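Local coordinates for chemotaxis protein CheX (Vibrio vulnificus, PDB 6VPW), which probably dephosphorylates the phosphorylated form of the chemotaxis response regulator CheY, at residues 101-106 with 113-118; 13-18 with 25-30; 5-10 with 135-140. One frame throughout, in Å; residues are numbered along the deposited sequence. Where two conformers were deposited one is given.

From the N terminus the chain enters helix 8-23 with 5-10, the first half of interaction 3. The same helix carries 13-18, and after it ends at 23 the chain turns back so that 25-30 can close interaction 2, a short loop. It then runs through strands 44-51 and 56-63 and helix 65-76 to helix 85-107. Interaction 1 closes a second short loop there, joining 101-106 to the start of strand 114-123. Only at 135-140 is the long loop of interaction 3 closed. Interactions 1 and 2 follow each other in series, and both nest inside interaction 3. All three tie helices to one antiparallel sheet, interactions 1 and 2 at the two strands outermost within this chain.

Interaction 1 (101-106 with 113-118); sequences GAKRIL and FDMATP
Lys103 lies across the ring of Phe113, and these two residues bury most of the surface in the contact. The lysine chain is extended as far as CE and bends at its last torsion (chi4 65°). Its CB is 3.5 Å from Phe113 CZ, and its CG sits over one face of the ring, offset toward the rim. The chain thus passes the aromatic group with its methylenes and carries the amine on to the backbone. Lys103 NZ donates a hydrogen bond of 2.7 Å to Phe113 O. The C=O...N angle is 153° and the donor is tilted 21° from the carbonyl plane. Asp114 adds a longer salt bridge, with OD1 3.6 Å from Lys103 NZ. The amine is therefore held by a carbonyl and a carboxylate of successive residues. Met115 adds an apolar touch: its CE methyl meets Lys103 CD at 3.6 Å.

Leu106, one turn further along the helix, meets the same ring at its edge. Its CD1 lies in the ring plane, 3.8 Å from Phe113 CE2. Phe11 of helix 8-23 and Met50 of strand 44-51 also touch Phe113, which is buried. A water accepts a weak bond from Phe113 N and donates to Lys103 O. It bridges the two backbones.

Further along the strand, Thr117 OG1 and Ser58 OG of the second subunit share a hydrogen bond, so the strand also reaches the dimer interface. This is a helix packed on the strand it leads into through a short loop: the end of helix 85-107 lies against strand 114-123, one of the two outermost within the chain.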
loop_
_atom_site.group_PDB
_atom_site.type_symbol
_atom_site.label_atom_id
_atom_site.label_comp_id
_atom_site.label_asym_id
_atom_site.label_seq_id
_atom_site.Cartn_x
_atom_site.Cartn_y
_atom_site.Cartn_z
ATOM N N GLY A 101 -6.153 -4.668 16.269
ATOM C CA GLY A 101 -7.385 -5.229 16.852
ATOM C C GLY A 101 -7.838 -6.498 16.118
ATOM O O GLY A 101 -8.212 -7.467 16.796
ATOM N N ALA A 102 -7.872 -6.475 14.784
ATOM C CA ALA A 102 -8.269 -7.649 13.974
ATOM C C ALA A 102 -7.320 -8.819 14.274
ATOM O O ALA A 102 -7.786 -9.962 14.464
ATOM C CB ALA A 102 -8.253 -7.283 12.507
ATOM N N LYS A 103 -6.023 -8.526 14.333
ATOM C CA LYS A 103 -4.979 -9.543 14.615
ATOM C C LYS A 103 -5.243 -10.207 15.973
ATOM O O LYS A 103 -5.107 -11.431 16.085
ATOM C CB LYS A 103 -3.601 -8.876 14.638
ATOM C CG LYS A 103 -2.450 -9.765 15.092
ATOM C CD LYS A 103 -1.114 -9.045 15.054
ATOM C CE LYS A 103 -0.108 -9.615 16.036
ATOM N NZ LYS A 103 0.275 -10.997 15.714
ATOM N N ARG A 104 -5.594 -9.405 16.978
ATOM C CA ARG A 104 -5.832 -9.949 18.338
ATOM C C ARG A 104 -7.072 -10.850 18.299
ATOM O O ARG A 104 -7.010 -11.958 18.871
ATOM C CB ARG A 104 -5.961 -8.818 19.365
ATOM C CG ARG A 104 -5.882 -9.303 20.807
ATOM C CD ARG A 104 -6.023 -8.224 21.869
ATOM N NE ARG A 104 -4.949 -7.237 21.897
ATOM C CZ ARG A 104 -3.759 -7.427 22.457
ATOM N NH1 ARG A 104 -3.457 -8.587 23.011
ATOM N NH2 ARG A 104 -2.861 -6.458 22.449
ATOM N N ILE A 105 -8.127 -10.417 17.598
ATOM C CA ILE A 105 -9.392 -11.213 17.517
ATOM C C ILE A 105 -9.137 -12.512 16.730
ATOM O O ILE A 105 -9.505 -13.596 17.216
ATOM C CB ILE A 105 -10.534 -10.363 16.920
ATOM C CG1 ILE A 105 -10.858 -9.183 17.843
ATOM C CG2 ILE A 105 -11.771 -11.219 16.658
ATOM C CD1 ILE A 105 -11.661 -8.065 17.201
ATOM N N LEU A 106 -8.512 -12.409 15.564
ATOM C CA LEU A 106 -8.259 -13.606 14.716
ATOM C C LEU A 106 -7.316 -14.589 15.417
ATOM O O LEU A 106 -7.474 -15.808 15.188
ATOM C CB LEU A 106 -7.723 -13.117 13.371
ATOM C CG LEU A 106 -8.819 -12.555 12.469
ATOM C CD1 LEU A 106 -8.247 -11.733 11.330
ATOM C CD2 LEU A 106 -9.694 -13.692 11.944
ATOM N N PHE A 113 -1.150 -13.853 12.229
ATOM C CA PHE A 113 -0.346 -13.087 11.240
ATOM C C PHE A 113 0.393 -11.962 11.954
ATOM O O PHE A 113 -0.021 -11.565 13.069
ATOM C CB PHE A 113 -1.215 -12.549 10.099
ATOM C CG PHE A 113 -2.260 -11.541 10.504
ATOM C CD1 PHE A 113 -1.923 -10.211 10.690
ATOM C CD2 PHE A 113 -3.581 -11.927 10.694
ATOM C CE1 PHE A 113 -2.880 -9.284 11.068
ATOM C CE2 PHE A 113 -4.541 -10.992 11.033
ATOM C CZ PHE A 113 -4.186 -9.676 11.244
ATOM N N ASP A 114 1.469 -11.493 11.322
ATOM C CA ASP A 114 2.258 -10.330 11.804
ATOM C C ASP A 114 2.070 -9.217 10.776
ATOM O O ASP A 114 1.871 -9.557 9.585
ATOM C CB ASP A 114 3.726 -10.701 11.988
ATOM C CG ASP A 114 3.933 -11.769 13.042
ATOM O OD1 ASP A 114 3.471 -11.553 14.181
ATOM O OD2 ASP A 114 4.508 -12.820 12.694
ATOM N N MET A 115 2.105 -7.959 11.216
ATOM C CA MET A 115 1.861 -6.826 10.278
ATOM C C MET A 115 3.185 -6.204 9.848
ATOM O O MET A 115 4.144 -6.221 10.638
ATOM C CB MET A 115 1.067 -5.693 10.934
ATOM C CG MET A 115 -0.012 -6.146 11.859
ATOM S SD MET A 115 -0.562 -4.724 12.834
ATOM C CE MET A 115 -0.929 -5.565 14.367
ATOM N N ALA A 116 3.173 -5.638 8.655
ATOM C CA ALA A 116 4.301 -4.856 8.128
ATOM C C ALA A 116 4.096 -3.418 8.631
ATOM O O ALA A 116 3.436 -3.246 9.656
ATOM C CB ALA A 116 4.321 -4.948 6.629
ATOM N N THR A 117 4.661 -2.441 7.941
ATOM C CA THR A 117 4.507 -1.034 8.362
ATOM C C THR A 117 3.446 -0.432 7.453
ATOM O O THR A 117 3.339 -0.792 6.283
ATOM C CB THR A 117 5.862 -0.314 8.327
ATOM O OG1 THR A 117 6.355 -0.423 6.996
ATOM C CG2 THR A 117 6.864 -0.916 9.282
ATOM N N PRO A 118 2.600 0.472 7.974
ATOM C CA PRO A 118 1.586 1.089 7.140
ATOM C C PRO A 118 2.216 2.111 6.180
ATOM O O PRO A 118 3.274 2.702 6.474
ATOM C CB PRO A 118 0.619 1.738 8.131
ATOM C CG PRO A 118 1.401 1.913 9.415
ATOM C CD PRO A 118 2.584 0.961 9.363
HETATM O O HOH W 1 -3.613 -12.931 14.361
#

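Interaction 2 (13-18 with 25-30)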
loop_
_atom_site.group_PDB
_atom_site.type_symbol
_atom_site.label_atom_id
_atom_site.label_comp_id
_atom_site.label_asym_id
_atom_site.label_seq_id
_atom_site.Cartn_x
_atom_site.Cartn_y
_atom_site.Cartn_z
ATOM N N ALA A 13 -15.505 -4.798 12.231
ATOM C CA ALA A 13 -15.787 -4.408 13.632
ATOM C C ALA A 13 -14.659 -3.522 14.175
ATOM O O ALA A 13 -14.942 -2.522 14.877
ATOM C CB ALA A 13 -15.971 -5.662 14.466
ATOM N N SER A 14 -13.416 -3.846 13.808
ATOM C CA SER A 14 -12.245 -3.085 14.314
ATOM C C SER A 14 -12.272 -1.629 13.827
ATOM O O SER A 14 -12.000 -0.739 14.662
ATOM C CB SER A 14 -10.956 -3.760 13.945
ATOM O OG SER A 14 -9.873 -3.145 14.609
ATOM N N LEU A 15 -12.555 -1.383 12.541
ATOM C CA LEU A 15 -12.600 0.030 12.058
ATOM C C LEU A 15 -13.737 0.768 12.775
ATOM O O LEU A 15 -13.532 1.907 13.192
ATOM C CB LEU A 15 -12.802 0.108 10.541
ATOM C CG LEU A 15 -12.993 1.526 9.995
ATOM C CD1 LEU A 15 -11.772 2.392 10.261
ATOM C CD2 LEU A 15 -13.300 1.512 8.512
ATOM N N MET A 16 -14.892 0.129 12.904
ATOM C CA MET A 16 -16.032 0.829 13.553
ATOM C C MET A 16 -15.698 1.115 15.016
ATOM O O MET A 16 -15.989 2.244 15.470
ATOM C CB MET A 16 -17.309 -0.004 13.456
ATOM C CG MET A 16 -17.809 -0.132 12.035
ATOM S SD MET A 16 -19.272 -1.153 11.910
ATOM C CE MET A 16 -20.385 -0.246 12.994
ATOM N N ASN A 17 -15.094 0.156 15.715
ATOM C CA ASN A 17 -14.781 0.351 17.160
ATOM C C ASN A 17 -13.669 1.381 17.350
ATOM O O ASN A 17 -13.735 2.130 18.346
ATOM C CB ASN A 17 -14.454 -0.981 17.832
ATOM C CG ASN A 17 -15.669 -1.876 17.858
ATOM O OD1 ASN A 17 -16.786 -1.381 17.754
ATOM N ND2 ASN A 17 -15.464 -3.175 17.980
ATOM N N VAL A 18 -12.693 1.428 16.439
ATOM C CA VAL A 18 -11.578 2.406 16.574
ATOM C C VAL A 18 -12.165 3.814 16.416
ATOM O O VAL A 18 -11.862 4.693 17.269
ATOM C CB VAL A 18 -10.433 2.128 15.569
ATOM C CG1 VAL A 18 -9.469 3.292 15.478
ATOM C CG2 VAL A 18 -9.671 0.856 15.905
ATOM N N LEU A 25 -16.891 8.847 16.511
ATOM C CA LEU A 25 -17.591 8.949 15.205
ATOM C C LEU A 25 -18.138 7.572 14.811
ATOM O O LEU A 25 -17.392 6.566 14.890
ATOM C CB LEU A 25 -16.623 9.520 14.166
ATOM C CG LEU A 25 -17.238 9.861 12.811
ATOM C CD1 LEU A 25 -16.535 11.041 12.172
ATOM C CD2 LEU A 25 -17.235 8.654 11.887
ATOM N N GLU A 26 -19.396 7.549 14.373
ATOM C CA GLU A 26 -20.095 6.287 14.030
ATOM C C GLU A 26 -20.162 6.113 12.512
ATOM O O GLU A 26 -20.780 6.958 11.850
ATOM C CB GLU A 26 -21.492 6.325 14.647
ATOM C CG GLU A 26 -22.232 5.006 14.584
ATOM C CD GLU A 26 -23.532 5.011 15.368
ATOM O OE1 GLU A 26 -24.278 6.006 15.265
ATOM O OE2 GLU A 26 -23.772 4.045 16.120
ATOM N N LEU A 27 -19.522 5.063 11.990
ATOM C CA LEU A 27 -19.630 4.736 10.545
ATOM C C LEU A 27 -20.832 3.821 10.332
ATOM O O LEU A 27 -21.111 2.978 11.214
ATOM C CB LEU A 27 -18.369 4.034 10.051
ATOM C CG LEU A 27 -17.135 4.910 9.879
ATOM C CD1 LEU A 27 -16.050 4.128 9.155
ATOM C CD2 LEU A 27 -17.467 6.186 9.119
ATOM N N LYS A 28 -21.505 4.007 9.196
ATOM C CA LYS A 28 -22.652 3.176 8.780
ATOM C C LYS A 28 -22.115 2.117 7.829
ATOM O O LYS A 28 -21.747 2.422 6.698
ATOM C CB LYS A 28 -23.733 4.047 8.131
ATOM C CG LYS A 28 -24.774 3.310 7.297
ATOM C CD LYS A 28 -25.613 2.316 8.064
ATOM C CE LYS A 28 -26.566 1.540 7.175
ATOM N NZ LYS A 28 -27.506 2.424 6.439
ATOM N N PRO A 29 -22.013 0.848 8.270
ATOM C CA PRO A 29 -21.529 -0.213 7.396
ATOM C C PRO A 29 -22.574 -0.653 6.370
ATOM O O PRO A 29 -23.715 -0.777 6.735
ATOM C CB PRO A 29 -21.246 -1.378 8.359
ATOM C CG PRO A 29 -22.187 -1.131 9.526
ATOM C CD PRO A 29 -22.299 0.377 9.634
ATOM N N GLN A 30 -22.156 -0.785 5.113
ATOM C CA GLN A 30 -22.997 -1.401 4.061
ATOM C C GLN A 30 -22.605 -2.882 4.053
ATOM O O GLN A 30 -21.583 -3.210 4.670
ATOM C CB GLN A 30 -22.797 -0.727 2.700
ATOM C CG GLN A 30 -23.461 0.640 2.586
ATOM C CD GLN A 30 -22.784 1.706 3.416
ATOM O OE1 GLN A 30 -21.563 1.816 3.441
ATOM N NE2 GLN A 30 -23.580 2.527 4.081
HETATM O O HOH W 2 -17.533 3.980 13.876
#
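Met16 sets its thioether end against CG and CD of Pro29, the two side chains crossing at about a right angle. Helix 8-23 here packs on strand 28-34, the strand that follows it and lies outermost on one side of the antiparallel CheX sheet within the chain. The helix and strand are joined by a short turn. Met16 SD is 3.8 Å from Pro29 CG. The methionine chain is straight through chi2 and bends at chi3 (59°), which brings the CE methyl round toward the backbone of Leu27, just before the strand. That methyl comes within 3.8 Å of Leu27 O.

Leu15 makes the deeper half of the contact. Its CD2 meets Leu27 CD1 at 3.8 Å, and both leucines are buried. Leu67 of helix 65-76 touches Leu27, while Val98 of helix 85-107 touches Leu15. Phe141 of the neighbouring strand 137-142 packs on both Leu15 and Met16. The leucine pair is thus part of the apolar layer between helices and sheet.

No direct hydrogen bond joins the two segments. One water joins their backbones instead. It donates to Met16 O and to Leu25 O, each at 2.8 Å, and accepts from Leu27 N at 2.9 Å.

Interaction 3 (5-10 with 135-140)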
loop_
_atom_site.group_PDB
_atom_site.type_symbol
_atom_site.label_atom_id
_atom_site.label_comp_id
_atom_site.label_asym_id
_atom_site.label_seq_id
_atom_site.Cartn_x
_atom_site.Cartn_y
_atom_site.Cartn_z
ATOM N N ALA A 5 -13.259 -16.080 4.722
ATOM C CA ALA A 5 -14.334 -15.112 5.135
ATOM C C ALA A 5 -14.282 -14.864 6.647
ATOM O O ALA A 5 -14.965 -13.929 7.099
ATOM C CB ALA A 5 -15.690 -15.628 4.729
ATOM N N GLU A 6 -13.525 -15.684 7.384
ATOM C CA GLU A 6 -13.381 -15.544 8.861
ATOM C C GLU A 6 -12.701 -14.210 9.205
ATOM O O GLU A 6 -12.851 -13.736 10.350
ATOM C CB GLU A 6 -12.569 -16.716 9.421
ATOM C CG GLU A 6 -11.253 -16.947 8.692
ATOM C CD GLU A 6 -10.430 -18.128 9.180
ATOM O OE1 GLU A 6 -10.228 -18.243 10.409
ATOM O OE2 GLU A 6 -10.014 -18.950 8.327
ATOM N N PHE A 7 -11.973 -13.627 8.253
ATOM C CA PHE A 7 -11.236 -12.371 8.539
ATOM C C PHE A 7 -12.122 -11.145 8.294
ATOM O O PHE A 7 -11.739 -10.058 8.727
ATOM C CB PHE A 7 -9.958 -12.295 7.694
ATOM C CG PHE A 7 -10.182 -12.441 6.215
ATOM C CD1 PHE A 7 -10.716 -11.398 5.472
ATOM C CD2 PHE A 7 -9.868 -13.622 5.561
ATOM C CE1 PHE A 7 -10.927 -11.535 4.107
ATOM C CE2 PHE A 7 -10.082 -13.756 4.196
ATOM C CZ PHE A 7 -10.623 -12.716 3.474
ATOM N N VAL A 8 -13.281 -11.314 7.660
ATOM C CA VAL A 8 -14.104 -10.126 7.283
ATOM C C VAL A 8 -14.613 -9.370 8.526
ATOM O O VAL A 8 -14.254 -8.196 8.666
ATOM C CB VAL A 8 -15.254 -10.535 6.343
ATOM C CG1 VAL A 8 -16.251 -9.412 6.119
ATOM C CG2 VAL A 8 -14.722 -11.048 5.018
ATOM N N ASN A 9 -15.411 -10.015 9.379
ATOM C CA ASN A 9 -16.057 -9.327 10.534
ATOM C C ASN A 9 -15.044 -8.711 11.500
ATOM O O ASN A 9 -15.260 -7.595 11.958
ATOM C CB ASN A 9 -17.054 -10.248 11.230
ATOM C CG ASN A 9 -18.243 -10.538 10.341
ATOM O OD1 ASN A 9 -18.485 -9.816 9.380
ATOM N ND2 ASN A 9 -18.990 -11.576 10.659
ATOM N N PRO A 10 -13.963 -9.407 11.912
ATOM C CA PRO A 10 -12.971 -8.796 12.798
ATOM C C PRO A 10 -12.422 -7.463 12.267
ATOM O O PRO A 10 -12.282 -6.553 13.085
ATOM C CB PRO A 10 -11.878 -9.862 12.897
ATOM C CG PRO A 10 -12.623 -11.157 12.682
ATOM C CD PRO A 10 -13.685 -10.826 11.655
ATOM N N SER A 135 -9.912 -14.104 -2.486
ATOM C CA SER A 135 -11.040 -13.229 -2.889
ATOM C C SER A 135 -10.810 -11.820 -2.327
ATOM O O SER A 135 -10.423 -11.713 -1.134
ATOM C CB SER A 135 -12.349 -13.829 -2.417
ATOM O OG SER A 135 -13.459 -13.041 -2.822
ATOM N N ILE A 136 -10.974 -10.787 -3.163
ATOM C CA ILE A 136 -10.854 -9.386 -2.660
ATOM C C ILE A 136 -12.225 -8.974 -2.120
ATOM O O ILE A 136 -13.177 -8.883 -2.926
ATOM C CB ILE A 136 -10.360 -8.408 -3.740
ATOM C CG1 ILE A 136 -9.014 -8.853 -4.326
ATOM C CG2 ILE A 136 -10.301 -6.997 -3.165
ATOM C CD1 ILE A 136 -8.611 -8.109 -5.567
ATOM N N ILE A 137 -12.301 -8.723 -0.814
ATOM C CA ILE A 137 -13.568 -8.307 -0.145
ATOM C C ILE A 137 -13.531 -6.790 0.051
ATOM O O ILE A 137 -12.481 -6.272 0.516
ATOM C CB ILE A 137 -13.736 -9.033 1.203
ATOM C CG1 ILE A 137 -13.642 -10.558 1.070
ATOM C CG2 ILE A 137 -15.032 -8.601 1.878
ATOM C CD1 ILE A 137 -14.723 -11.167 0.224
ATOM N N ILE A 138 -14.599 -6.101 -0.350
ATOM C CA ILE A 138 -14.706 -4.635 -0.117
ATOM C C ILE A 138 -15.809 -4.444 0.923
ATOM O O ILE A 138 -16.845 -5.104 0.799
ATOM C CB ILE A 138 -14.969 -3.829 -1.406
ATOM C CG1 ILE A 138 -15.015 -2.323 -1.119
ATOM C CG2 ILE A 138 -16.238 -4.301 -2.107
ATOM C CD1 ILE A 138 -15.036 -1.456 -2.363
ATOM N N MET A 139 -15.550 -3.614 1.931
ATOM C CA MET A 139 -16.534 -3.334 3.003
ATOM C C MET A 139 -16.806 -1.834 2.962
ATOM O O MET A 139 -15.989 -1.053 3.446
ATOM C CB MET A 139 -15.969 -3.744 4.369
ATOM C CG MET A 139 -15.226 -5.092 4.338
ATOM S SD MET A 139 -14.428 -5.523 5.910
ATOM C CE MET A 139 -13.233 -6.727 5.334
ATOM N N PRO A 140 -17.881 -1.374 2.280
ATOM C CA PRO A 140 -18.191 0.053 2.224
ATOM C C PRO A 140 -18.756 0.601 3.542
ATOM O O PRO A 140 -19.413 -0.133 4.278
ATOM C CB PRO A 140 -19.260 0.202 1.120
ATOM C CG PRO A 140 -19.391 -1.186 0.482
ATOM C CD PRO A 140 -18.819 -2.176 1.482
#
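Val8 fits against two side chains of the strand, Ile137 and Met139, with one methyl for each. This is helix-on-sheet packing. The first turn of helix 8-23 lies on strand 137-142, an inner strand of the antiparallel CheX sheet flanked by 28-34 and 148-154. Ile137 and Met139 are two apart in the strand, and both point their CB atoms toward the helix.

The tight part is at Val8. Its CG2 is 4.0 Å from Ile137 CG2, and its CG1 is 4.1 Å from Met139 CE. The valine and the isoleucine cross at about a right angle. Val8 CG1 is opposite the backbone N (chi1 170°), while CG2 lies beside the N, and this splits the two methyls between the two strand residues. Met139 is buried and extended beyond CG, so its chain reaches from the strand to the helix. It also touches Ile152 of strand 148-154.

The looser part is at Phe7. The nearest atoms of the pair, Phe7 CE1 and Ile137 CG1, are 4.2 Å apart, and the ring is met obliquely. Phe7 is only partly exposed, since its ring also meets that of Phe154, with the planes at about 45°, and touches Leu106 of helix 85-107. Ala5 and Glu6 before Phe7, and Asn9 after Val8, are exposed and do not touch the strand segment. The interface has no hydrogen bond between its segments. At the tight end both CE and SD of Met139 lie 3.8 Å from Val8 O.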